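Extracellular solute-binding protein, family 5 (Chelativorans sp., PDB 6WM6) binds EDTA and other aminopolycarboxylates in the periplasm, probably delivering them to an ABC transporter. Local coordinates at residues Pro221-Ser226 against Val236-Trp241; Pro79-Ala84 against Pro215-Gly220; Gly243-Tyr248 against Thr556-Leu561; Gly47-Phe52 against Leu249-Phe254; Ala121-Gly126 against Pro192-Glu197. All coordinates share one frame; numbering follows the deposited sequence.

Contact 1 (Pro221-Ser226 against Val236-Trp241); sequences PYMVES and VPNPKW
Pro221 lies over one face of the Trp241 indole: its CA sits 3.8 Å from the centroid of the five-membered ring, 21° off the normal, a CH-pi contact, while the pyrrolidine runs alongside the indole and sets CD 4.0 Å from Trp241 CZ3. The indole is placed there by a chi1 of 171°, which puts CG opposite the backbone N, and its NE1 is bound beyond the contact by Lys245 O. In Met223, CG is lodged between its own N and carbonyl carbon (chi1 67°) and the next torsion is extended, which carries SD across to Pro239 CD at 3.8 Å; the bend at chi3 moves only CE. Met223 CG also meets Val236 CG2. The segments belong to a beta hairpin, strands 222-228 and 232-237, in which Met223 and Val236 form an antiparallel hydrogen-bonded pair; Met223 N to Val236 O measures 2.8 Å. At the neighbouring position, Tyr222 and Pro237 are a non-hydrogen-bonded pair with diverging side chains, and Asn238 N reaches Pro221 O at 2.9 Å from above the carbonyl plane. Asn238 OD1 accepts from Lys240 N in an Asx turn, while ND2 donates to Gly220 O. On the Val236 side, the extended Glu225 chain crosses the valine at about a right angle, OE2 resting 3.6 Å from Val236 CG1, while OE1 forms a salt bridge with Lys251.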
# COMPACT_ATOMS: atom_id res chain seq x y z
N PRO A 221 -6.31 20.34 7.73
CA PRO A 221 -5.71 21.68 7.61
C PRO A 221 -6.08 22.41 6.34
O PRO A 221 -6.01 23.65 6.34
CB PRO A 221 -4.19 21.39 7.69
CG PRO A 221 -4.08 19.95 7.24
CD PRO A 221 -5.29 19.28 7.83
N TYR A 222 -6.48 21.69 5.29
CA TYR A 222 -6.79 22.28 4.00
C TYR A 222 -8.20 21.87 3.56
O TYR A 222 -8.79 20.94 4.12
CB TYR A 222 -5.73 21.87 2.95
CG TYR A 222 -4.38 22.54 3.18
CD1 TYR A 222 -4.14 23.81 2.73
CD2 TYR A 222 -3.37 21.88 3.85
CE1 TYR A 222 -2.95 24.44 2.95
CE2 TYR A 222 -2.15 22.49 4.08
CZ TYR A 222 -1.95 23.77 3.63
OH TYR A 222 -0.75 24.44 3.85
N MET A 223 -8.73 22.57 2.57
CA MET A 223 -10.02 22.24 1.99
C MET A 223 -9.98 22.58 0.51
O MET A 223 -9.22 23.44 0.10
CB MET A 223 -11.14 22.99 2.71
CG MET A 223 -11.13 24.51 2.52
SD MET A 223 -12.22 25.34 3.71
CE MET A 223 -13.77 24.51 3.47
N VAL A 224 -10.82 21.91 -0.28
CA VAL A 224 -10.80 22.11 -1.72
C VAL A 224 -11.45 23.43 -2.08
O VAL A 224 -12.60 23.71 -1.70
CB VAL A 224 -11.48 20.93 -2.44
CG1 VAL A 224 -11.48 21.17 -3.97
CG2 VAL A 224 -10.78 19.64 -2.13
N GLU A 225 -10.72 24.26 -2.82
CA GLU A 225 -11.23 25.48 -3.44
C GLU A 225 -11.81 25.21 -4.82
O GLU A 225 -12.87 25.76 -5.15
CB GLU A 225 -10.13 26.53 -3.52
CG GLU A 225 -10.58 27.86 -4.14
CD GLU A 225 -9.45 28.87 -4.25
OE1 GLU A 225 -8.52 28.65 -5.06
OE2 GLU A 225 -9.47 29.88 -3.50
N SER A 226 -11.13 24.40 -5.64
CA SER A 226 -11.61 24.10 -6.98
C SER A 226 -11.00 22.80 -7.47
O SER A 226 -9.95 22.35 -6.99
CB SER A 226 -11.28 25.22 -7.97
OG SER A 226 -9.88 25.34 -8.14
N VAL A 236 -7.01 25.22 -0.22
CA VAL A 236 -6.68 26.42 0.55
C VAL A 236 -6.82 26.06 2.02
O VAL A 236 -7.43 25.04 2.36
CB VAL A 236 -7.62 27.60 0.19
CG1 VAL A 236 -7.39 28.02 -1.27
CG2 VAL A 236 -9.09 27.21 0.43
N PRO A 237 -6.28 26.89 2.92
CA PRO A 237 -6.44 26.60 4.35
C PRO A 237 -7.90 26.46 4.75
O PRO A 237 -8.77 27.18 4.26
CB PRO A 237 -5.81 27.80 5.04
CG PRO A 237 -4.81 28.31 4.04
CD PRO A 237 -5.43 28.08 2.69
N ASN A 238 -8.14 25.52 5.64
CA ASN A 238 -9.41 25.42 6.36
C ASN A 238 -9.36 26.42 7.51
O ASN A 238 -8.59 26.22 8.46
CB ASN A 238 -9.57 23.99 6.85
CG ASN A 238 -10.73 23.80 7.79
OD1 ASN A 238 -11.53 24.73 8.03
ND2 ASN A 238 -10.86 22.60 8.32
N PRO A 239 -10.16 27.50 7.47
CA PRO A 239 -10.09 28.51 8.52
C PRO A 239 -10.46 28.00 9.90
O PRO A 239 -10.12 28.66 10.90
CB PRO A 239 -11.09 29.59 8.07
CG PRO A 239 -11.47 29.27 6.69
CD PRO A 239 -11.11 27.84 6.40
N LYS A 240 -11.14 26.86 9.99
CA LYS A 240 -11.51 26.27 11.26
C LYS A 240 -10.61 25.08 11.64
O LYS A 240 -10.95 24.31 12.54
CB LYS A 240 -12.98 25.85 11.24
CG LYS A 240 -13.94 27.02 11.08
CD LYS A 240 -15.37 26.61 11.43
CE LYS A 240 -16.39 27.71 11.17
NZ LYS A 240 -16.14 28.92 12.00
N TRP A 241 -9.46 24.93 10.99
CA TRP A 241 -8.52 23.91 11.42
C TRP A 241 -8.18 24.08 12.90
O TRP A 241 -7.87 25.18 13.36
CB TRP A 241 -7.25 23.98 10.56
CG TRP A 241 -6.10 23.12 11.00
CD1 TRP A 241 -4.82 23.55 11.23
CD2 TRP A 241 -6.09 21.70 11.25
NE1 TRP A 241 -4.03 22.50 11.60
CE2 TRP A 241 -4.77 21.34 11.60
CE3 TRP A 241 -7.07 20.68 11.19
CZ2 TRP A 241 -4.41 20.03 11.92
CZ3 TRP A 241 -6.70 19.39 11.52
CH2 TRP A 241 -5.38 19.08 11.87

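Contact 2 (Pro79-Ala84 against Pro215-Gly220); sequences PIVPSA and PAWSGG
With chi1 at 81°, Ile80 holds CG1 in the cleft between its own N and carbonyl carbon, and a chi2 of 172° then extends CD1 straight toward Pro215 and Trp217. Trp217 uses a similar first rotamer, chi1 49°, which folds the indole back so that Ile80 CD1 comes over one of its faces. The methyl is pressed hard against the proline: Ile80 CD1 to Pro215 CG is 3.4 Å, tighter than an ordinary carbon contact, whereas Ile80 CD1 to Trp217 CZ3 is a relaxed 4.1 Å. Pro215 also lays its CB against a face of the same indole, toward the rim, and Val81 CG2 meets the ring edge at CH2, near the ring plane. Both segments are irregular loops: 79-84 comes after helix 71-77, and the loop 215-220 leads into strand 222-228, so the contact is a buried loop-to-loop junction rather than an extension of a sheet. Its single direct hydrogen bond runs from Gly219 N to Ile80 O, 2.8 Å long and nearly straight at the hydrogen. The two glycines come in close: Gly219 backs onto the Pro82 ring, and Gly220 CA makes a CA-H...O contact of 3.4 Å with Pro79 O, an oxygen that also pairs with the backbone N of Tyr222. Ser218 OG, 3.5 Å from Ile80 CA, is engaged on its own side, accepting from Gly220 N at 2.9 Å in an ST turn and bonding also to Tyr222 O.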
# COMPACT_ATOMS: atom_id res chain seq x y z
N PRO A 79 -5.25 15.71 3.30
CA PRO A 79 -5.33 17.05 3.92
C PRO A 79 -6.70 17.45 4.39
O PRO A 79 -6.80 18.46 5.10
CB PRO A 79 -4.84 17.98 2.80
CG PRO A 79 -4.01 17.08 1.91
CD PRO A 79 -4.76 15.76 1.93
N ILE A 80 -7.76 16.73 4.01
CA ILE A 80 -9.12 17.10 4.39
C ILE A 80 -9.80 16.09 5.29
O ILE A 80 -10.81 16.43 5.93
CB ILE A 80 -10.00 17.41 3.16
CG1 ILE A 80 -10.52 16.15 2.51
CG2 ILE A 80 -9.23 18.26 2.15
CD1 ILE A 80 -11.54 16.40 1.41
N VAL A 81 -9.32 14.86 5.39
CA VAL A 81 -10.00 13.79 6.11
C VAL A 81 -9.28 13.58 7.44
O VAL A 81 -8.06 13.36 7.45
CB VAL A 81 -9.99 12.50 5.28
CG1 VAL A 81 -10.52 11.34 6.11
CG2 VAL A 81 -10.81 12.66 4.03
N PRO A 82 -9.98 13.63 8.58
CA PRO A 82 -9.31 13.35 9.86
C PRO A 82 -9.19 11.86 10.10
O PRO A 82 -10.01 11.06 9.64
CB PRO A 82 -10.24 14.01 10.89
CG PRO A 82 -11.55 14.16 10.23
CD PRO A 82 -11.38 14.04 8.75
N SER A 83 -8.12 11.48 10.82
CA SER A 83 -7.75 10.09 11.06
C SER A 83 -7.56 9.88 12.55
O SER A 83 -6.94 10.70 13.22
CB SER A 83 -6.43 9.73 10.35
OG SER A 83 -6.49 10.00 8.95
N ALA A 84 -8.01 8.73 13.08
CA ALA A 84 -7.75 8.43 14.49
C ALA A 84 -6.26 8.20 14.74
O ALA A 84 -5.70 8.75 15.70
CB ALA A 84 -8.57 7.22 14.94
N PRO A 215 -15.34 17.30 -2.64
CA PRO A 215 -15.75 17.61 -1.26
C PRO A 215 -15.66 19.10 -1.00
O PRO A 215 -14.64 19.73 -1.28
CB PRO A 215 -14.75 16.82 -0.41
CG PRO A 215 -13.57 16.55 -1.34
CD PRO A 215 -14.15 16.43 -2.71
N ALA A 216 -16.74 19.66 -0.45
CA ALA A 216 -16.78 21.05 -0.02
C ALA A 216 -16.38 21.22 1.44
O ALA A 216 -16.11 22.34 1.88
CB ALA A 216 -18.18 21.63 -0.23
N TRP A 217 -16.29 20.12 2.18
CA TRP A 217 -16.04 20.09 3.61
C TRP A 217 -14.60 19.67 3.89
O TRP A 217 -13.88 19.18 3.02
CB TRP A 217 -17.00 19.05 4.24
CG TRP A 217 -16.97 17.74 3.50
CD1 TRP A 217 -17.84 17.35 2.52
CD2 TRP A 217 -16.01 16.69 3.63
NE1 TRP A 217 -17.48 16.12 2.03
CE2 TRP A 217 -16.37 15.68 2.70
CE3 TRP A 217 -14.90 16.49 4.45
CZ2 TRP A 217 -15.63 14.50 2.56
CZ3 TRP A 217 -14.17 15.30 4.31
CH2 TRP A 217 -14.55 14.33 3.38
N SER A 218 -14.20 19.86 5.15
CA SER A 218 -12.90 19.38 5.59
C SER A 218 -12.90 19.21 7.10
O SER A 218 -13.57 19.95 7.82
CB SER A 218 -11.80 20.39 5.22
OG SER A 218 -10.58 19.98 5.79
N GLY A 219 -12.12 18.23 7.57
CA GLY A 219 -11.78 18.11 8.98
C GLY A 219 -10.29 18.19 9.20
O GLY A 219 -9.77 17.72 10.23
N GLY A 220 -9.58 18.75 8.22
CA GLY A 220 -8.12 18.81 8.23
C GLY A 220 -7.61 20.21 8.00
O GLY A 220 -8.38 21.19 8.00

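Contact 3 (Gly243-Tyr248 against Thr556-Leu561); sequences GEKGPY and TAEWGL. With EDO (1,2-ethanediol), chain G.
Gly246 CA points a hydrogen at Ala557 O, a CA-H...O contact of 3.2 Å with 158° at the hydrogen. The same carbonyl meets the edge of the Tyr248 ring near its plane, Tyr248 CD1 to Ala557 O being 3.4 Å, and Tyr248 CB lies 3.4 Å from Trp559 O. On the other flank Lys245 CD rests against Glu558 CG at 3.8 Å; their charged ends, Lys245 NZ and Glu558 OE2, stay 4.4 Å apart, beyond a salt bridge. One shell out, a water accepts from Tyr248 N at 3.0 Å and lies within donating distance of Thr556 O and Trp559 O, so it joins the two backbones. The peptide bond before Pro247 is cis, at the point where the loop turns from Gly246 to Tyr248, and Lys46 forms a cation-pi pair with Tyr248. Behind the second segment, a 1,2-ethanediol, probably from the crystallisation liquor, takes Ala557 N on O2 at 2.9 Å and both Thr556 N and OG1 on O1. The contact thus docks a 3-10 turn near the C-terminal end, leading into short strand 560-561, on the loop connecting strands 232-237 and 251-256.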
# COMPACT_ATOMS: atom_id res chain seq x y z
N GLY A 243 -5.91 21.97 14.69
CA GLY A 243 -4.69 21.30 15.09
C GLY A 243 -3.61 22.23 15.58
O GLY A 243 -3.69 23.45 15.42
N GLU A 244 -2.58 21.61 16.13
CA GLU A 244 -1.50 22.36 16.78
C GLU A 244 -0.66 23.14 15.77
O GLU A 244 -0.23 24.26 16.06
CB GLU A 244 -0.61 21.37 17.55
CG GLU A 244 0.61 21.98 18.24
CD GLU A 244 0.26 22.76 19.49
OE1 GLU A 244 -0.95 22.90 19.79
OE2 GLU A 244 1.19 23.22 20.18
N LYS A 245 -0.40 22.56 14.60
CA LYS A 245 0.49 23.17 13.63
C LYS A 245 -0.24 23.52 12.34
O LYS A 245 -1.14 22.78 11.91
CB LYS A 245 1.65 22.22 13.29
CG LYS A 245 2.55 21.92 14.50
CD LYS A 245 3.61 20.90 14.17
CE LYS A 245 4.58 20.70 15.33
NZ LYS A 245 5.68 19.78 14.97
N GLY A 246 0.15 24.64 11.73
CA GLY A 246 -0.25 24.95 10.38
C GLY A 246 -1.70 25.36 10.26
O GLY A 246 -2.38 25.63 11.25
N PRO A 247 -2.20 25.43 9.03
CA PRO A 247 -1.42 25.25 7.79
C PRO A 247 -0.54 26.46 7.51
O PRO A 247 -0.82 27.57 8.00
CB PRO A 247 -2.52 25.15 6.73
CG PRO A 247 -3.61 25.98 7.25
CD PRO A 247 -3.60 25.78 8.74
N TYR A 248 0.50 26.27 6.73
CA TYR A 248 1.43 27.36 6.40
C TYR A 248 1.27 27.92 5.00
O TYR A 248 1.75 29.03 4.75
CB TYR A 248 2.88 26.88 6.55
CG TYR A 248 3.27 26.56 7.97
CD1 TYR A 248 3.05 25.31 8.52
CD2 TYR A 248 3.88 27.51 8.77
CE1 TYR A 248 3.42 25.03 9.82
CE2 TYR A 248 4.26 27.23 10.07
CZ TYR A 248 4.02 25.98 10.58
OH TYR A 248 4.38 25.67 11.88
N THR A 556 0.59 17.23 5.93
CA THR A 556 0.54 18.47 5.18
C THR A 556 0.32 19.70 6.05
O THR A 556 0.69 20.80 5.63
CB THR A 556 -0.51 18.49 4.05
OG1 THR A 556 -1.85 18.43 4.58
CG2 THR A 556 -0.26 17.37 3.04
N ALA A 557 -0.25 19.56 7.25
CA ALA A 557 -0.35 20.72 8.14
C ALA A 557 1.00 21.35 8.40
O ALA A 557 1.06 22.55 8.74
CB ALA A 557 -0.96 20.33 9.48
N GLU A 558 2.09 20.59 8.27
CA GLU A 558 3.42 21.06 8.60
C GLU A 558 4.19 21.58 7.40
O GLU A 558 5.23 22.21 7.58
CB GLU A 558 4.21 19.95 9.29
CG GLU A 558 3.59 19.51 10.63
CD GLU A 558 3.99 18.12 11.11
OE1 GLU A 558 4.97 17.51 10.61
OE2 GLU A 558 3.30 17.60 12.03
N TRP A 559 3.72 21.34 6.19
CA TRP A 559 4.46 21.73 4.99
C TRP A 559 4.48 23.24 4.85
O TRP A 559 3.48 23.93 5.06
CB TRP A 559 3.78 21.19 3.75
CG TRP A 559 3.82 19.70 3.54
CD1 TRP A 559 4.32 18.75 4.40
CD2 TRP A 559 3.36 19.00 2.39
NE1 TRP A 559 4.18 17.51 3.84
CE2 TRP A 559 3.59 17.62 2.61
CE3 TRP A 559 2.76 19.40 1.20
CZ2 TRP A 559 3.24 16.66 1.69
CZ3 TRP A 559 2.42 18.44 0.27
CH2 TRP A 559 2.67 17.07 0.51
N GLY A 560 5.62 23.77 4.43
CA GLY A 560 5.71 25.20 4.15
C GLY A 560 7.02 25.52 3.49
O GLY A 560 7.92 24.68 3.44
N LEU A 561 7.13 26.77 3.03
CA LEU A 561 8.33 27.23 2.35
C LEU A 561 9.27 27.93 3.33
O LEU A 561 8.84 28.72 4.17
CB LEU A 561 7.96 28.20 1.23
CG LEU A 561 7.17 27.53 0.11
CD1 LEU A 561 6.56 28.60 -0.80
CD2 LEU A 561 8.04 26.62 -0.71
C1 EDO G . -2.59 15.38 6.89
O1 EDO G . -2.13 15.83 5.62
C2 EDO G . -2.79 16.57 7.85
O2 EDO G . -1.52 17.15 8.27
O HOH W 1 0.95 23.53 5.66

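Contact 4 (Gly47-Phe52 against Leu249-Phe254); sequences GGEVTF and LDKLKF
Leu249 fills the hollow beside Val50, its CD1 and CD2 both closing on Val50 CG2, the nearer pair, Leu249 CD1 and Val50 CG2, at 3.8 Å. Farther along the same face Phe52 and Phe254 form an oblique aromatic pair, ring centroids 5.7 Å apart and planes at 57°. Different first torsions shape this fit: Phe52 turns its ring away from the neighbouring strand (chi1 -172°), leaving its CB as the bump, and Phe254, with its ring carried beside its own backbone N, swings CD1 to within 3.7 Å of Phe52 CB. Trp559 touches both Phe52 and Leu252 on this side. Strands 49-54 and 251-256 are parallel neighbours in a mixed four-stranded sheet, the short segments 13° from parallel with axes 4.6 Å apart at closest approach, and 49-54 is its edge within the chain. Backbone bonds alternate across them, Lys253 N to Val50 O and Phe52 N to Lys253 O among them. The other face carries Glu49, Thr51, Lys251 and Lys253. Here the Glu49 carboxylate lies alongside the aliphatic part of Lys251, OE2 3.5 Å from Lys251 CG, while OE1 receives Lys253 NZ on its syn side at 3.0 Å, a salt bridge; Lys251 NZ itself goes to Glu225. Thr51 OG1 nestles over Lys253 CB. Where the strands begin, Gly48 O accepts from both Asp250 N and Lys251 N, and Asp250 OD2 takes Gly48 N at 3.0 Å from above the carboxylate plane.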
# COMPACT_ATOMS: atom_id res chain seq x y z
N GLY A 47 2.66 31.51 4.17
CA GLY A 47 2.21 31.89 2.85
C GLY A 47 2.90 31.10 1.75
O GLY A 47 3.74 30.23 1.99
N GLY A 48 2.51 31.41 0.53
CA GLY A 48 3.06 30.74 -0.62
C GLY A 48 2.23 29.56 -1.08
O GLY A 48 1.13 29.31 -0.60
N GLU A 49 2.77 28.84 -2.05
CA GLU A 49 2.05 27.71 -2.65
C GLU A 49 3.02 26.58 -2.94
O GLU A 49 4.21 26.82 -3.20
CB GLU A 49 1.34 28.10 -3.95
CG GLU A 49 0.42 29.31 -3.84
CD GLU A 49 -0.46 29.49 -5.06
OE1 GLU A 49 -0.29 28.72 -6.03
OE2 GLU A 49 -1.33 30.39 -5.05
N VAL A 50 2.52 25.35 -2.89
CA VAL A 50 3.25 24.15 -3.29
C VAL A 50 2.35 23.36 -4.23
O VAL A 50 1.15 23.20 -3.96
CB VAL A 50 3.65 23.30 -2.07
CG1 VAL A 50 4.08 21.88 -2.50
CG2 VAL A 50 4.73 23.99 -1.27
N THR A 51 2.94 22.85 -5.31
CA THR A 51 2.24 21.99 -6.26
C THR A 51 2.90 20.62 -6.28
O THR A 51 4.11 20.51 -6.50
CB THR A 51 2.23 22.60 -7.64
OG1 THR A 51 1.53 23.86 -7.60
CG2 THR A 51 1.51 21.71 -8.62
N PHE A 52 2.09 19.58 -6.08
CA PHE A 52 2.52 18.18 -5.98
C PHE A 52 1.90 17.42 -7.15
O PHE A 52 0.67 17.43 -7.32
CB PHE A 52 2.01 17.66 -4.63
CG PHE A 52 2.50 16.29 -4.21
CD1 PHE A 52 2.18 15.16 -4.94
CD2 PHE A 52 3.22 16.13 -3.04
CE1 PHE A 52 2.62 13.90 -4.51
CE2 PHE A 52 3.64 14.88 -2.62
CZ PHE A 52 3.34 13.78 -3.35
N LEU A 249 0.62 27.22 4.08
CA LEU A 249 0.55 27.65 2.69
C LEU A 249 -0.77 28.35 2.39
O LEU A 249 -1.81 28.04 2.97
CB LEU A 249 0.68 26.45 1.75
CG LEU A 249 1.99 25.67 1.86
CD1 LEU A 249 1.84 24.32 1.19
CD2 LEU A 249 3.12 26.46 1.26
N ASP A 250 -0.71 29.29 1.46
CA ASP A 250 -1.93 29.90 0.95
C ASP A 250 -2.67 28.96 0.02
O ASP A 250 -3.90 28.96 -0.00
CB ASP A 250 -1.60 31.19 0.19
CG ASP A 250 -1.07 32.28 1.10
OD1 ASP A 250 -1.64 32.48 2.18
OD2 ASP A 250 -0.07 32.93 0.71
N LYS A 251 -1.95 28.14 -0.75
CA LYS A 251 -2.56 27.13 -1.58
C LYS A 251 -1.67 25.90 -1.63
O LYS A 251 -0.44 26.00 -1.67
CB LYS A 251 -2.84 27.60 -3.01
CG LYS A 251 -3.72 28.84 -3.08
CD LYS A 251 -4.43 28.96 -4.42
CE LYS A 251 -5.23 30.26 -4.48
NZ LYS A 251 -6.07 30.35 -5.71
N LEU A 252 -2.32 24.73 -1.61
CA LEU A 252 -1.69 23.43 -1.84
C LEU A 252 -2.40 22.83 -3.05
O LEU A 252 -3.64 22.71 -3.05
CB LEU A 252 -1.88 22.53 -0.62
CG LEU A 252 -1.45 21.08 -0.80
CD1 LEU A 252 0.03 20.99 -1.13
CD2 LEU A 252 -1.77 20.30 0.48
N LYS A 253 -1.65 22.53 -4.09
CA LYS A 253 -2.21 22.09 -5.35
C LYS A 253 -1.69 20.70 -5.70
O LYS A 253 -0.52 20.38 -5.44
CB LYS A 253 -1.83 23.07 -6.48
CG LYS A 253 -2.53 24.41 -6.35
CD LYS A 253 -1.98 25.45 -7.30
CE LYS A 253 -2.83 26.70 -7.23
NZ LYS A 253 -2.27 27.79 -8.07
N PHE A 254 -2.56 19.88 -6.29
CA PHE A 254 -2.18 18.59 -6.86
C PHE A 254 -2.42 18.66 -8.35
O PHE A 254 -3.57 18.83 -8.79
CB PHE A 254 -2.97 17.47 -6.18
CG PHE A 254 -2.66 17.32 -4.73
CD1 PHE A 254 -1.51 16.65 -4.33
CD2 PHE A 254 -3.49 17.85 -3.78
CE1 PHE A 254 -1.21 16.50 -2.99
CE2 PHE A 254 -3.20 17.69 -2.41
CZ PHE A 254 -2.07 17.03 -2.03

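Contact 5 (Ala121-Gly126 against Pro192-Glu197); sequences AVWSDG and PAHLAE
The polar link is between His194 and Asp125: His194 NE2 donates to Asp125 OD2 at 2.7 Å, nearly straight at 169°, and meets the syn lone pair of OD2, the oxygen lying in the imidazole plane. The carboxylate plane is nevertheless turned 42° from the ring. First torsions near +60° in both residues turn the carboxylate and the imidazole to face each other from opposite directions; Asp125 OD1 is also held by Val127 N. Among the ring contacts, Pro192 CB stands over the centre of the Trp123 six-membered ring, 3.8 Å from its centroid and close to the normal, a CH-pi contact. The Trp123 and His194 side chains run past each other in opposite directions with their rings oblique, Trp123 CD1 meeting His194 CE1 at 3.5 Å near the imidazole plane. Trp123 NE1 is bound by Asp133, which also takes Ala193 N and so connects the indole to the start of the helix. Leu195, next in the same helix, sets CG over one face of the His194 ring toward its rim, and its CD2 approaches Asp125 OD2. Segment 121-126 makes a type I beta turn from Trp123 to Gly126; it meets helix 193-196 at its first turn, where Pro192 is the N-cap residue, through a histidine-carboxylate hydrogen bond.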
# COMPACT_ATOMS: atom_id res chain seq x y z
N ALA A 121 -12.15 19.78 18.23
CA ALA A 121 -12.18 19.17 16.91
C ALA A 121 -13.55 19.42 16.25
O ALA A 121 -14.59 19.00 16.77
CB ALA A 121 -11.90 17.68 16.99
N VAL A 122 -13.52 20.11 15.12
CA VAL A 122 -14.71 20.52 14.39
C VAL A 122 -14.50 20.32 12.90
O VAL A 122 -13.37 20.34 12.40
CB VAL A 122 -15.07 22.01 14.67
CG1 VAL A 122 -15.35 22.25 16.15
CG2 VAL A 122 -13.96 22.94 14.15
N TRP A 123 -15.62 20.14 12.19
CA TRP A 123 -15.62 20.21 10.73
C TRP A 123 -15.53 21.67 10.30
O TRP A 123 -15.70 22.60 11.09
CB TRP A 123 -16.88 19.54 10.18
CG TRP A 123 -16.97 18.08 10.49
CD1 TRP A 123 -17.75 17.48 11.45
CD2 TRP A 123 -16.24 17.02 9.85
NE1 TRP A 123 -17.56 16.12 11.43
CE2 TRP A 123 -16.64 15.81 10.46
CE3 TRP A 123 -15.30 16.99 8.82
CZ2 TRP A 123 -16.10 14.58 10.09
CZ3 TRP A 123 -14.78 15.77 8.44
CH2 TRP A 123 -15.16 14.59 9.08
N SER A 124 -15.29 21.88 9.00
CA SER A 124 -15.03 23.21 8.47
C SER A 124 -16.23 24.13 8.54
O SER A 124 -16.06 25.34 8.35
CB SER A 124 -14.53 23.10 7.03
OG SER A 124 -15.40 22.30 6.26
N ASP A 125 -17.41 23.61 8.78
CA ASP A 125 -18.61 24.42 8.98
C ASP A 125 -18.88 24.69 10.46
O ASP A 125 -19.94 25.27 10.80
CB ASP A 125 -19.82 23.75 8.32
CG ASP A 125 -20.07 22.32 8.81
OD1 ASP A 125 -19.41 21.87 9.78
OD2 ASP A 125 -20.95 21.64 8.22
N GLY A 126 -17.95 24.33 11.34
CA GLY A 126 -18.08 24.56 12.76
C GLY A 126 -18.80 23.47 13.53
O GLY A 126 -18.83 23.52 14.77
N PRO A 192 -17.94 13.48 7.22
CA PRO A 192 -18.92 14.25 8.00
C PRO A 192 -20.33 13.68 7.94
O PRO A 192 -21.08 13.88 6.95
CB PRO A 192 -18.84 15.65 7.38
CG PRO A 192 -18.41 15.38 5.96
CD PRO A 192 -17.43 14.24 6.07
N ALA A 193 -20.73 13.01 9.02
CA ALA A 193 -22.03 12.34 9.06
C ALA A 193 -23.17 13.32 8.89
O ALA A 193 -24.17 13.00 8.25
CB ALA A 193 -22.18 11.58 10.38
N HIS A 194 -23.05 14.52 9.46
CA HIS A 194 -24.15 15.48 9.37
C HIS A 194 -24.37 15.97 7.96
O HIS A 194 -25.48 16.42 7.65
CB HIS A 194 -23.92 16.65 10.33
CG HIS A 194 -22.79 17.55 9.94
ND1 HIS A 194 -21.47 17.23 10.15
CD2 HIS A 194 -22.80 18.79 9.39
CE1 HIS A 194 -20.71 18.21 9.72
NE2 HIS A 194 -21.49 19.17 9.25
N LEU A 195 -23.36 15.93 7.10
CA LEU A 195 -23.54 16.25 5.70
C LEU A 195 -24.01 15.04 4.91
O LEU A 195 -24.92 15.16 4.08
CB LEU A 195 -22.26 16.84 5.11
CG LEU A 195 -21.76 18.08 5.83
CD1 LEU A 195 -20.45 18.61 5.26
CD2 LEU A 195 -22.81 19.19 5.78
N ALA A 196 -23.44 13.86 5.16
CA ALA A 196 -23.88 12.67 4.45
C ALA A 196 -25.37 12.44 4.63
O ALA A 196 -26.06 12.00 3.69
CB ALA A 196 -23.08 11.46 4.92
N GLU A 197 -25.90 12.72 5.82
CA GLU A 197 -27.31 12.42 6.07
C GLU A 197 -28.25 13.28 5.26
O GLU A 197 -29.45 12.94 5.17
CB GLU A 197 -27.63 12.48 7.56
CG GLU A 197 -27.68 13.86 8.17
CD GLU A 197 -27.91 13.80 9.68
OE1 GLU A 197 -27.80 14.86 10.34
OE2 GLU A 197 -28.20 12.70 10.19

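Contacts 1 and 4 share the mixed sheet ordered 49-54, 251-256, 232-237, 222-228: the hairpin of contact 1 supplies one half and the parallel pair of contact 4 the other, their centres about 11 Å apart. Contact 2, where the loop 215-220 enters strand 222-228, has its centre about 9 Å from that of contact 1 and about 9 Å from that of contact 5, whose segments come earlier than 215-220. Contact 3 brings residues 556-561 back to the loop 243-248; its segments alternate along the chain with those of contact 4, centres about 11 Å apart. Contacts 1 to 4 thus gather distant parts of the chain on or beside one sheet, with contact 5 joined through the loops of contacts 1 and 2.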